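Local structure of 6-phosphogluconate dehydrogenase, NAD-binding (Geobacter metallireducens, 3PEF) at residues 59-65 with 89-95; 131-137 with 155-161; 181-185 with 213-219; 223-228 with 282-286. The protein probably reduces succinic semialdehyde to gamma-hydroxybutyrate with an NADP(H) cofactor, as a member of the beta-hydroxyacid dehydrogenase family. The protein carries 2 engineered substitutions. All coordinates share one frame; numbering follows the deposited sequence.

Interaction 1 of 4, residues 59-65 with 89-95. With NAP (NADP nicotinamide-adenine-dinucleotide phosphate), chain I.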
# COMPACT_ATOMS: atom_id res chain seq x y z
N PRO A 59 34.05 -27.39 -19.22
CA PRO A 59 33.46 -26.92 -20.48
C PRO A 59 32.21 -26.07 -20.21
O PRO A 59 31.97 -25.09 -20.90
CB PRO A 59 33.07 -28.21 -21.19
CG PRO A 59 33.78 -29.31 -20.46
CD PRO A 59 33.93 -28.85 -19.07
N VAL A 60 31.43 -26.46 -19.20
CA VAL A 60 30.22 -25.75 -18.81
C VAL A 60 30.19 -25.66 -17.29
O VAL A 60 30.39 -26.67 -16.61
CB VAL A 60 28.97 -26.53 -19.24
CG1 VAL A 60 27.72 -25.83 -18.73
CG2 VAL A 60 28.94 -26.69 -20.76
N THR A 61 29.95 -24.46 -16.76
CA THR A 61 29.89 -24.25 -15.31
C THR A 61 28.57 -23.59 -14.92
O THR A 61 28.15 -22.61 -15.53
CB THR A 61 31.07 -23.37 -14.81
OG1 THR A 61 32.32 -24.04 -15.08
CG2 THR A 61 30.94 -23.11 -13.31
N PHE A 62 27.92 -24.13 -13.89
CA PHE A 62 26.67 -23.57 -13.39
C PHE A 62 26.96 -22.72 -12.15
O PHE A 62 27.87 -23.05 -11.38
CB PHE A 62 25.68 -24.68 -13.04
CG PHE A 62 25.39 -25.61 -14.19
CD1 PHE A 62 24.52 -25.22 -15.21
CD2 PHE A 62 25.97 -26.87 -14.24
CE1 PHE A 62 24.25 -26.08 -16.28
CE2 PHE A 62 25.71 -27.74 -15.30
CZ PHE A 62 24.85 -27.33 -16.32
N ALA A 63 26.21 -21.64 -11.95
CA ALA A 63 26.35 -20.82 -10.74
C ALA A 63 24.99 -20.61 -10.09
O ALA A 63 24.00 -20.38 -10.79
CB ALA A 63 26.99 -19.48 -11.06
N MET A 64 24.96 -20.69 -8.76
CA MET A 64 23.72 -20.55 -8.00
C MET A 64 23.98 -19.68 -6.78
O MET A 64 24.14 -20.18 -5.67
CB MET A 64 23.16 -21.93 -7.60
CG MET A 64 21.70 -21.90 -7.15
SD MET A 64 20.67 -21.08 -8.40
CE MET A 64 19.07 -21.79 -8.03
N LEU A 65 24.02 -18.37 -7.00
CA LEU A 65 24.43 -17.40 -6.00
C LEU A 65 23.25 -16.57 -5.49
O LEU A 65 22.21 -16.51 -6.13
CB LEU A 65 25.50 -16.48 -6.62
CG LEU A 65 26.71 -17.30 -7.08
CD1 LEU A 65 27.66 -16.49 -7.95
CD2 LEU A 65 27.44 -17.92 -5.87
N ARG A 89 34.44 -21.93 -23.54
CA ARG A 89 33.88 -22.57 -22.35
C ARG A 89 32.67 -21.76 -21.91
O ARG A 89 32.63 -20.54 -22.10
CB ARG A 89 34.94 -22.68 -21.24
CG ARG A 89 36.11 -23.58 -21.64
CD ARG A 89 37.07 -23.85 -20.47
NE ARG A 89 37.80 -22.65 -20.06
CZ ARG A 89 38.88 -22.19 -20.69
NH1 ARG A 89 39.35 -22.83 -21.75
NH2 ARG A 89 39.50 -21.09 -20.24
N GLY A 90 31.67 -22.44 -21.35
CA GLY A 90 30.39 -21.81 -21.05
C GLY A 90 30.14 -21.53 -19.58
O GLY A 90 30.59 -22.29 -18.70
N TYR A 91 29.45 -20.43 -19.31
CA TYR A 91 29.06 -20.05 -17.96
C TYR A 91 27.54 -19.92 -17.93
O TYR A 91 26.95 -19.16 -18.70
CB TYR A 91 29.70 -18.72 -17.57
CG TYR A 91 29.50 -18.31 -16.12
CD1 TYR A 91 28.92 -17.08 -15.78
CD2 TYR A 91 29.90 -19.15 -15.08
CE1 TYR A 91 28.75 -16.69 -14.44
CE2 TYR A 91 29.74 -18.78 -13.75
CZ TYR A 91 29.18 -17.55 -13.43
OH TYR A 91 29.03 -17.21 -12.10
N VAL A 92 26.91 -20.70 -17.06
CA VAL A 92 25.45 -20.69 -16.96
C VAL A 92 25.04 -20.17 -15.59
O VAL A 92 25.08 -20.90 -14.60
CB VAL A 92 24.87 -22.11 -17.14
CG1 VAL A 92 23.35 -22.08 -17.03
CG2 VAL A 92 25.30 -22.72 -18.49
N ASP A 93 24.68 -18.90 -15.51
CA ASP A 93 24.30 -18.32 -14.21
C ASP A 93 22.83 -18.57 -13.92
O ASP A 93 21.94 -18.08 -14.64
CB ASP A 93 24.63 -16.82 -14.12
CG ASP A 93 24.69 -16.32 -12.67
OD1 ASP A 93 24.22 -17.02 -11.75
OD2 ASP A 93 25.21 -15.21 -12.44
N MET A 94 22.58 -19.32 -12.85
CA MET A 94 21.21 -19.71 -12.48
C MET A 94 20.69 -18.92 -11.28
O MET A 94 19.58 -19.16 -10.77
CB MET A 94 21.14 -21.22 -12.24
CG MET A 94 21.74 -22.02 -13.40
SD MET A 94 21.66 -23.82 -13.21
CE MET A 94 19.89 -24.15 -13.38
N SER A 95 21.48 -17.94 -10.85
CA SER A 95 21.07 -17.03 -9.78
C SER A 95 19.86 -16.19 -10.16
O SER A 95 19.70 -15.80 -11.31
CB SER A 95 22.22 -16.08 -9.44
OG SER A 95 23.44 -16.79 -9.30
PA NAP I . 21.55 -19.56 0.05
O1A NAP I . 21.55 -18.43 1.00
O2A NAP I . 21.44 -20.90 0.67
O5B NAP I . 22.86 -19.52 -0.87
C5B NAP I . 23.39 -18.29 -1.30
C4B NAP I . 24.70 -18.61 -2.00
O4B NAP I . 25.24 -17.40 -2.48
C3B NAP I . 25.72 -19.19 -1.03
O3B NAP I . 26.47 -20.12 -1.77
C2B NAP I . 26.59 -17.99 -0.70
O2B NAP I . 27.90 -18.30 -0.32
C1B NAP I . 26.58 -17.30 -2.05
N9A NAP I . 27.03 -15.91 -1.94
C8A NAP I . 26.35 -14.87 -1.34
N7A NAP I . 27.10 -13.76 -1.43
C5A NAP I . 28.26 -14.07 -2.06
C6A NAP I . 29.35 -13.30 -2.42
N6A NAP I . 29.38 -12.01 -2.12
N1A NAP I . 30.40 -13.89 -3.06
C2A NAP I . 30.36 -15.24 -3.37
N3A NAP I . 29.26 -16.00 -3.02
C4A NAP I . 28.23 -15.42 -2.38
O3 NAP I . 20.31 -19.32 -0.93
PN NAP I . 19.73 -20.22 -2.10
O1N NAP I . 18.30 -20.45 -1.86
O2N NAP I . 20.60 -21.38 -2.37
O5D NAP I . 19.92 -19.07 -3.21
C5D NAP I . 20.63 -19.23 -4.41
C4D NAP I . 19.83 -18.52 -5.49
O4D NAP I . 18.70 -19.26 -5.88
C3D NAP I . 19.25 -17.20 -5.01
O3D NAP I . 19.36 -16.32 -6.11
C2D NAP I . 17.80 -17.51 -4.68
O2D NAP I . 17.01 -16.37 -4.83
C1D NAP I . 17.50 -18.51 -5.77
N1N NAP I . 16.39 -19.46 -5.56
C2N NAP I . 16.14 -19.98 -4.32
C3N NAP I . 15.12 -20.92 -4.15
C7N NAP I . 14.88 -21.53 -2.80
O7N NAP I . 13.63 -22.07 -2.57
N7N NAP I . 15.81 -21.54 -1.83
C4N NAP I . 14.35 -21.34 -5.24
C5N NAP I . 14.64 -20.82 -6.50
C6N NAP I . 15.67 -19.90 -6.66
P2B NAP I . 28.26 -18.70 1.22
O1X NAP I . 29.75 -18.44 1.37
O2X NAP I . 27.46 -17.85 2.14
O3X NAP I . 27.93 -20.15 1.45
O HOH W 1 33.04 -23.34 -17.53

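Interaction 2 of 4, residues 131-137 with 155-161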
# COMPACT_ATOMS: atom_id res chain seq x y z
N GLY A 131 15.42 -33.06 -8.24
CA GLY A 131 15.76 -32.85 -9.65
C GLY A 131 14.54 -32.43 -10.46
O GLY A 131 14.40 -32.72 -11.64
N THR A 132 13.68 -31.67 -9.81
CA THR A 132 12.35 -31.43 -10.31
C THR A 132 12.10 -29.92 -10.59
O THR A 132 10.97 -29.45 -10.71
CB THR A 132 11.40 -32.06 -9.27
OG1 THR A 132 10.81 -33.25 -9.82
CG2 THR A 132 10.39 -31.10 -8.77
N LEU A 133 13.20 -29.18 -10.75
CA LEU A 133 13.13 -27.73 -10.97
C LEU A 133 12.59 -27.39 -12.36
O LEU A 133 12.72 -28.17 -13.30
CB LEU A 133 14.53 -27.09 -10.82
CG LEU A 133 15.24 -27.28 -9.47
CD1 LEU A 133 16.66 -26.75 -9.54
CD2 LEU A 133 14.48 -26.61 -8.31
N ILE A 134 12.02 -26.20 -12.49
CA ILE A 134 11.71 -25.64 -13.80
C ILE A 134 12.82 -24.65 -14.15
O ILE A 134 13.11 -23.74 -13.39
CB ILE A 134 10.36 -24.91 -13.76
CG1 ILE A 134 9.27 -25.85 -13.20
CG2 ILE A 134 9.98 -24.40 -15.15
CD1 ILE A 134 8.06 -25.12 -12.70
N ILE A 135 13.45 -24.84 -15.31
CA ILE A 135 14.62 -24.07 -15.68
C ILE A 135 14.30 -23.07 -16.78
O ILE A 135 13.87 -23.45 -17.86
CB ILE A 135 15.78 -25.02 -16.09
CG1 ILE A 135 16.03 -26.02 -14.95
CG2 ILE A 135 17.06 -24.24 -16.42
CD1 ILE A 135 17.27 -26.88 -15.13
N LEU A 136 14.50 -21.79 -16.49
CA LEU A 136 14.10 -20.70 -17.39
C LEU A 136 15.32 -20.09 -18.09
O LEU A 136 15.81 -19.03 -17.70
CB LEU A 136 13.36 -19.62 -16.58
CG LEU A 136 12.28 -20.15 -15.63
CD1 LEU A 136 11.86 -19.11 -14.60
CD2 LEU A 136 11.08 -20.66 -16.46
N ALA A 137 15.82 -20.74 -19.14
CA ALA A 137 17.07 -20.30 -19.74
C ALA A 137 16.85 -19.19 -20.76
O ALA A 137 15.79 -19.10 -21.36
CB ALA A 137 17.82 -21.48 -20.38
N GLY A 155 16.46 -30.53 -13.36
CA GLY A 155 15.06 -30.13 -13.51
C GLY A 155 14.19 -31.11 -14.29
O GLY A 155 14.68 -32.12 -14.79
N LYS A 156 12.90 -30.81 -14.36
CA LYS A 156 11.95 -31.64 -15.10
C LYS A 156 11.40 -30.91 -16.34
O LYS A 156 11.13 -31.53 -17.36
CB LYS A 156 10.79 -32.12 -14.21
CG LYS A 156 9.91 -31.02 -13.60
CD LYS A 156 8.63 -31.65 -13.02
CE LYS A 156 8.04 -30.88 -11.84
NZ LYS A 156 7.42 -29.58 -12.20
N LYS A 157 11.23 -29.61 -16.23
CA LYS A 157 10.78 -28.80 -17.35
C LYS A 157 11.90 -27.81 -17.64
O LYS A 157 12.36 -27.10 -16.73
CB LYS A 157 9.50 -28.05 -17.00
CG LYS A 157 8.83 -27.33 -18.19
CD LYS A 157 7.86 -26.23 -17.71
CE LYS A 157 6.58 -26.14 -18.55
NZ LYS A 157 6.83 -25.90 -19.99
N ILE A 158 12.33 -27.77 -18.89
CA ILE A 158 13.43 -26.91 -19.28
C ILE A 158 13.03 -26.14 -20.54
O ILE A 158 12.69 -26.75 -21.55
CB ILE A 158 14.70 -27.74 -19.54
CG1 ILE A 158 15.07 -28.55 -18.30
CG2 ILE A 158 15.85 -26.84 -19.94
CD1 ILE A 158 15.62 -29.93 -18.59
N ILE A 159 13.07 -24.81 -20.48
CA ILE A 159 12.62 -24.01 -21.62
C ILE A 159 13.62 -22.92 -21.96
O ILE A 159 14.47 -22.56 -21.14
CB ILE A 159 11.26 -23.35 -21.36
CG1 ILE A 159 11.37 -22.34 -20.22
CG2 ILE A 159 10.20 -24.40 -21.03
CD1 ILE A 159 10.18 -21.40 -20.12
N HIS A 160 13.52 -22.40 -23.16
CA HIS A 160 14.41 -21.33 -23.61
C HIS A 160 13.57 -20.13 -24.03
O HIS A 160 12.67 -20.27 -24.84
CB HIS A 160 15.28 -21.84 -24.77
CG HIS A 160 16.35 -20.87 -25.19
ND1 HIS A 160 16.10 -19.82 -26.04
CD2 HIS A 160 17.67 -20.82 -24.89
CE1 HIS A 160 17.23 -19.15 -26.25
NE2 HIS A 160 18.19 -19.73 -25.55
N LEU A 161 13.87 -18.96 -23.48
CA LEU A 161 12.96 -17.81 -23.58
C LEU A 161 13.47 -16.68 -24.45
O LEU A 161 12.85 -15.62 -24.50
CB LEU A 161 12.66 -17.26 -22.19
CG LEU A 161 11.90 -18.25 -21.29
CD1 LEU A 161 11.99 -17.82 -19.82
CD2 LEU A 161 10.45 -18.35 -21.74

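Interaction 3 of 4, residues 181-185 with 213-219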
# COMPACT_ATOMS: atom_id res chain seq x y z
N MET A 181 1.16 -13.47 -3.14
CA MET A 181 0.19 -14.45 -2.68
C MET A 181 0.51 -15.02 -1.29
O MET A 181 -0.40 -15.25 -0.51
CB MET A 181 -0.21 -15.50 -3.74
CG MET A 181 0.79 -16.53 -4.13
SD MET A 181 0.26 -17.35 -5.68
CE MET A 181 -0.80 -18.65 -5.05
N MET A 182 1.80 -15.19 -0.97
CA MET A 182 2.17 -15.57 0.40
C MET A 182 1.72 -14.50 1.41
O MET A 182 1.12 -14.81 2.46
CB MET A 182 3.68 -15.84 0.51
CG MET A 182 4.15 -16.24 1.92
SD MET A 182 3.41 -17.78 2.55
CE MET A 182 4.18 -18.96 1.45
N ALA A 183 1.98 -13.24 1.08
CA ALA A 183 1.58 -12.14 1.96
C ALA A 183 0.06 -12.15 2.18
O ALA A 183 -0.41 -12.01 3.31
CB ALA A 183 2.03 -10.81 1.38
N CYS A 184 -0.70 -12.34 1.11
CA CYS A 184 -2.15 -12.33 1.21
C CYS A 184 -2.64 -13.53 2.01
O CYS A 184 -3.52 -13.40 2.86
CB CYS A 184 -2.79 -12.32 -0.18
SG CYS A 184 -2.53 -10.75 -1.02
N PHE A 185 -2.07 -14.70 1.73
CA PHE A 185 -2.43 -15.95 2.38
C PHE A 185 -2.25 -15.81 3.89
O PHE A 185 -3.13 -16.17 4.67
CB PHE A 185 -1.53 -17.05 1.80
CG PHE A 185 -1.75 -18.44 2.39
CD1 PHE A 185 -2.99 -19.05 2.35
CD2 PHE A 185 -0.67 -19.15 2.91
CE1 PHE A 185 -3.17 -20.34 2.85
CE2 PHE A 185 -0.83 -20.45 3.43
CZ PHE A 185 -2.09 -21.04 3.40
N ASN A 213 -3.63 -24.71 -4.05
CA ASN A 213 -2.34 -24.89 -4.73
C ASN A 213 -1.37 -25.58 -3.80
O ASN A 213 -1.54 -25.54 -2.59
CB ASN A 213 -1.77 -23.56 -5.26
CG ASN A 213 -1.48 -22.52 -4.15
OD1 ASN A 213 -0.41 -22.55 -3.51
ND2 ASN A 213 -2.41 -21.60 -3.94
N PRO A 214 -0.35 -26.24 -4.36
CA PRO A 214 0.66 -26.94 -3.56
C PRO A 214 1.36 -26.02 -2.54
O PRO A 214 1.60 -26.46 -1.42
CB PRO A 214 1.66 -27.45 -4.60
CG PRO A 214 0.85 -27.55 -5.87
CD PRO A 214 -0.10 -26.39 -5.81
N MET A 215 1.67 -24.78 -2.91
CA MET A 215 2.30 -23.86 -1.95
C MET A 215 1.43 -23.63 -0.70
O MET A 215 1.92 -23.78 0.44
CB MET A 215 2.66 -22.52 -2.59
CG MET A 215 3.45 -21.59 -1.64
SD MET A 215 3.82 -19.97 -2.37
CE MET A 215 2.20 -19.20 -2.32
N PHE A 216 0.16 -23.27 -0.89
CA PHE A 216 -0.71 -23.02 0.26
C PHE A 216 -0.81 -24.30 1.07
O PHE A 216 -0.82 -24.27 2.30
CB PHE A 216 -2.13 -22.58 -0.16
CG PHE A 216 -2.24 -21.13 -0.58
CD1 PHE A 216 -3.49 -20.58 -0.88
CD2 PHE A 216 -1.11 -20.32 -0.70
CE1 PHE A 216 -3.62 -19.24 -1.28
CE2 PHE A 216 -1.22 -18.98 -1.09
CZ PHE A 216 -2.48 -18.44 -1.38
N ALA A 217 -0.88 -25.43 0.39
CA ALA A 217 -1.09 -26.70 1.08
C ALA A 217 0.12 -27.03 1.95
O ALA A 217 -0.03 -27.38 3.12
CB ALA A 217 -1.39 -27.82 0.08
N LEU A 218 1.31 -26.91 1.38
CA LEU A 218 2.55 -27.16 2.13
C LEU A 218 2.79 -26.11 3.22
O LEU A 218 3.00 -26.45 4.39
CB LEU A 218 3.76 -27.22 1.18
CG LEU A 218 5.11 -27.31 1.92
CD1 LEU A 218 5.22 -28.65 2.66
CD2 LEU A 218 6.27 -27.11 0.96
N LYS A 219 2.77 -24.83 2.85
CA LYS A 219 3.09 -23.77 3.80
C LYS A 219 2.04 -23.60 4.90
O LYS A 219 2.36 -23.28 6.05
CB LYS A 219 3.32 -22.43 3.07
CG LYS A 219 4.43 -22.49 2.02
CD LYS A 219 5.82 -22.78 2.64
CE LYS A 219 6.90 -22.64 1.55
NZ LYS A 219 8.30 -23.02 1.97

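Interaction 4 of 4, residues 223-228 with 282-286. Engineered in segment 282-286: Tyr285 (natural residue Ile).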
# COMPACT_ATOMS: atom_id res chain seq x y z
N ILE A 223 2.90 -23.41 8.84
CA ILE A 223 2.43 -22.29 9.63
C ILE A 223 1.63 -22.77 10.84
O ILE A 223 1.89 -22.39 11.98
CB ILE A 223 1.59 -21.34 8.77
CG1 ILE A 223 2.46 -20.68 7.70
CG2 ILE A 223 0.92 -20.29 9.64
CD1 ILE A 223 1.67 -19.93 6.65
N ARG A 224 0.69 -23.65 10.50
CA ARG A 224 -0.07 -24.21 11.60
C ARG A 224 0.84 -24.82 12.66
O ARG A 224 0.58 -24.68 13.86
CB ARG A 224 -1.04 -25.27 11.08
CG ARG A 224 -1.96 -25.83 12.14
CD ARG A 224 -2.49 -27.19 11.73
NE ARG A 224 -1.38 -28.04 11.31
CZ ARG A 224 -1.31 -28.67 10.14
NH1 ARG A 224 -2.30 -28.54 9.26
NH2 ARG A 224 -0.25 -29.42 9.85
N ASP A 225 1.90 -25.49 12.23
CA ASP A 225 2.87 -26.13 13.14
C ASP A 225 3.96 -25.16 13.63
O ASP A 225 4.81 -25.54 14.45
CB ASP A 225 3.53 -27.32 12.44
CG ASP A 225 2.54 -28.43 12.12
OD1 ASP A 225 1.46 -28.46 12.75
OD2 ASP A 225 2.85 -29.26 11.23
N ARG A 226 3.93 -23.93 13.14
CA ARG A 226 4.95 -22.96 13.50
C ARG A 226 6.36 -23.50 13.19
O ARG A 226 7.31 -23.23 13.92
CB ARG A 226 4.84 -22.59 14.99
CG ARG A 226 3.48 -22.00 15.40
CD ARG A 226 3.35 -20.51 15.05
NE ARG A 226 2.07 -20.21 14.41
CZ ARG A 226 0.95 -19.91 15.06
NH1 ARG A 226 0.93 -19.86 16.39
NH2 ARG A 226 -0.17 -19.67 14.39
N ASN A 227 6.47 -24.26 12.11
CA ASN A 227 7.77 -24.72 11.62
C ASN A 227 8.20 -23.83 10.44
O ASN A 227 7.57 -23.84 9.38
CB ASN A 227 7.68 -26.19 11.21
CG ASN A 227 8.94 -26.70 10.54
OD1 ASN A 227 9.95 -25.99 10.43
ND2 ASN A 227 8.90 -27.94 10.08
N PHE A 228 9.26 -23.06 10.63
CA PHE A 228 9.69 -22.12 9.60
C PHE A 228 11.12 -22.40 9.16
O PHE A 228 11.86 -21.48 8.78
CB PHE A 228 9.55 -20.68 10.11
CG PHE A 228 8.13 -20.30 10.43
CD1 PHE A 228 7.22 -20.05 9.41
CD2 PHE A 228 7.71 -20.21 11.75
CE1 PHE A 228 5.92 -19.71 9.70
CE2 PHE A 228 6.40 -19.88 12.04
CZ PHE A 228 5.51 -19.62 11.01
N PHE A 282 4.40 -14.68 8.17
CA PHE A 282 3.22 -14.87 9.01
C PHE A 282 3.40 -14.35 10.44
O PHE A 282 2.44 -13.88 11.07
CB PHE A 282 2.82 -16.34 9.09
CG PHE A 282 1.69 -16.62 10.04
CD1 PHE A 282 0.37 -16.42 9.65
CD2 PHE A 282 1.94 -17.08 11.33
CE1 PHE A 282 -0.69 -16.68 10.53
CE2 PHE A 282 0.89 -17.34 12.21
CZ PHE A 282 -0.43 -17.14 11.81
N LYS A 283 4.61 -14.45 10.96
CA LYS A 283 4.87 -14.09 12.36
C LYS A 283 4.83 -12.59 12.63
O LYS A 283 4.66 -12.17 13.77
CB LYS A 283 6.20 -14.70 12.85
CG LYS A 283 6.11 -16.20 13.07
CD LYS A 283 7.34 -16.74 13.79
CE LYS A 283 8.57 -16.81 12.89
NZ LYS A 283 9.80 -17.09 13.68
N THR A 284 4.96 -11.79 11.57
CA THR A 284 4.80 -10.35 11.71
C THR A 284 3.32 -9.98 11.80
O THR A 284 2.99 -8.86 12.19
CB THR A 284 5.41 -9.61 10.51
OG1 THR A 284 4.63 -9.89 9.33
CG2 THR A 284 6.84 -10.04 10.27
N TYR A 285 2.44 -10.90 11.44
CA TYR A 285 1.00 -10.61 11.42
C TYR A 285 0.30 -10.92 12.74
O TYR A 285 -0.88 -10.63 12.92
CB TYR A 285 0.28 -11.35 10.29
CG TYR A 285 0.52 -10.78 8.91
CD1 TYR A 285 0.31 -9.43 8.65
CD2 TYR A 285 0.92 -11.59 7.86
CE1 TYR A 285 0.52 -8.90 7.38
CE2 TYR A 285 1.13 -11.09 6.59
CZ TYR A 285 0.93 -9.74 6.36
OH TYR A 285 1.13 -9.23 5.08
N GLU A 286 1.04 -11.52 13.67
CA GLU A 286 0.44 -11.91 14.94
C GLU A 286 1.37 -11.72 16.15
O GLU A 286 1.70 -12.67 16.86
CB GLU A 286 -0.04 -13.36 14.85
CG GLU A 286 1.04 -14.32 14.42
CD GLU A 286 0.97 -15.63 15.18
OE1 GLU A 286 2.04 -16.15 15.57
OE2 GLU A 286 -0.16 -16.12 15.41

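Interaction 1 of 4, residues 59-65 with 89-95
Val60 to Ala63 and Gly90 to Asp93 run as adjacent parallel strands, with axes 4.7 Å apart and 19° between their directions. Five backbone hydrogen bonds join the segments, from Gly90 N-Pro59 O to Met94 N-Ala63 O. On one face, Phe62 and Val92 lie side by side, Phe62 CD1 being 3.7 Å from Val92 CB. Met94 points the same way as Phe62 and makes a Met-aromatic contact, its SD 4.8 Å from the ring centroid and oblique to the ring. On the other face, Tyr91 holds CG anti to its backbone N (chi1 -173°), which carries the ring along the strands to Ala63, with Tyr91 OH 3.2 Å from Ala63 CB. Both strands lie in the parallel part of the mixed sheet of the Rossmann-type domain, and their C-terminal ends lead to the cofactor. There Leu65 N donates to Ser95 OG at 2.9 Å. Ser95 OG in turn donates to the syn lone pair of Asp93 OD1. The same oxygen takes Ser95 N from above the carboxylate plane, closing an Asx turn. Met64 CE lies 3.3 Å from O4D of NADP. A water accepts from Thr61 OG1 and donates to Gly90 O.

Interaction 2 of 4, residues 131-137 with 155-161
A beta-alpha-beta unit of the cofactor-binding domain brings these two strands together: strand 133-139, helix 141-154, then strand 157-160 at the edge of the sheet within this chain. Leu133 to Ala137 pair in parallel with Gly155 to His160. The register shifts by one between Leu133 and Ile134, a beta bulge in which Lys156 is the extra residue. The strands are close there, and Gly155 CA sits 3.1 Å from Leu133 O. Lys156 N donates to Leu133 O at 2.9 Å. Further along, Ile135 is gripped through both backbone polar atoms: its N donates to Lys157 O, and its O accepts from Ile159 N in a nearly straight bond (174° at the hydrogen).

The side chains sort onto two faces. Ile134, Leu136, Lys157 and Ile159 share one, where Ile134 CG2 meets the aliphatic Lys157 CD at 3.8 Å. Ala208 of the second subunit packs on Ile134 and Lys157, and its Val205 on Leu136. Ile135, Ala137, Ile158 and His160 share the other face, which helix 141-154 covers through Phe151 and Tyr144. His160 NE2 bonds to Gly139 O, while Ala137 O lies over one face of the imidazole. Leu136 also approaches Lys171, the predicted active-site residue. Ile159 holds CG1 between its backbone N and carbonyl carbon (chi1 65°). This turns the branch toward the neighbouring strand, where Ile159 CD1 lies alongside Leu136 CD2 at 3.8 Å.

Interaction 3 of 4, residues 181-185 with 213-219
Phe185 and Phe216 stack face to face, their centroids 3.9 Å apart and their planes only 9° from parallel. The two side chains slide past each other in opposite directions, so Phe185 CB rests 3.5 Å from Phe216 CE2 at one end. At the other, Phe216 CB makes a CH-pi contact over the Phe185 ring. Beside the stack, Met215 CE touches Met181 CG at 3.5 Å. Met181 bends at its last torsion (chi3 -86°), which brings CE to 3.5 Å from Asn213 ND2. Met182 CE reaches Lys219 CG at 3.6 Å, where the two chains cross at about a right angle.

Asn213 also positions Phe216. It is the N-cap of helix 214-224, and its OD1 accepts from Phe216 N at 2.8 Å. Its ND2 lies over the Phe216 face opposite Phe185 and hydrogen-bonds to Met211 O of the same chain. The charged end of Lys219 goes elsewhere, to a salt bridge with Asp277. Met211 of the second subunit packs on Met181. The contact is plain helix packing in the all-helical C-terminal domain, close to the subunit interface, where segments 181-185 and 214-219, of helices 166-194 and 214-224, run at 49° to each other.

Interaction 4 of 4, residues 223-228 with 282-286
Apolar packing centres on Phe282. Ile223 CG2 stands over the middle of its ring in a CH-pi contact, 3.6 Å from the centroid and 7° off the normal. Ile223 CG2 lies anti to the backbone N, which turns this methyl toward the ring. Phe282 also touches Cys186 and Glu193 of helix 166-194. Lys283 and Phe228 slide past each other in opposite directions: Lys283 CE comes within 3.7 Å of Phe228 CD2, and Lys283 CD is 3.7 Å from Phe228 CE2. The Lys283 ammonium is engaged beyond these segments, in a salt bridge with Glu276 and a cation-pi contact with Phe273.

Charged contacts gather at Arg226. Its guanidinium lies 24° from the Phe282 ring plane, with NH2 3.4 Å from Phe282 CE2. A long ion pair joins Arg226 NH2 to Glu286 OE2 at 3.7 Å. The carboxylate sits over a guanidinium face, and no N-H points at it. Glu286 is poorly ordered, and Arg226 NH2 has a second acidic partner in Glu193.

Backbone bonds shape the turn. Arg226 has positive phi and ends helix 214-224 in a Schellman motif, with Arg226 N bonded to Ile223 O at 2.8 Å.

No hydrogen bond crosses between the segments. Between them the contact rests on ring packing and aliphatic contacts, with probably a modest contribution from the Arg226-Glu286 charges.

Overall arrangement
The four contacts follow one another along the chain without overlap. Interactions 1 and 2 lie in the cofactor-binding domain and share one mixed sheet. Their centres are 14 Å apart, and they touch where Met94 CE meets Ile135 CG2 at 4.1 Å. Interactions 3 and 4 lie in the helical C-terminal region, share helix 214-224, and have centres 12 Å apart. Phe185 CE2 packs on Ile223 CD1 between them. Helix 166-194 follows strand 157-160 and links the two halves, although interactions 2 and 3 are 22 Å apart between centres. Both touch the second subunit. NADP touches interaction 1 and lies within about 7 Å of side chains of interactions 2 and 3; interaction 4 lies farther off.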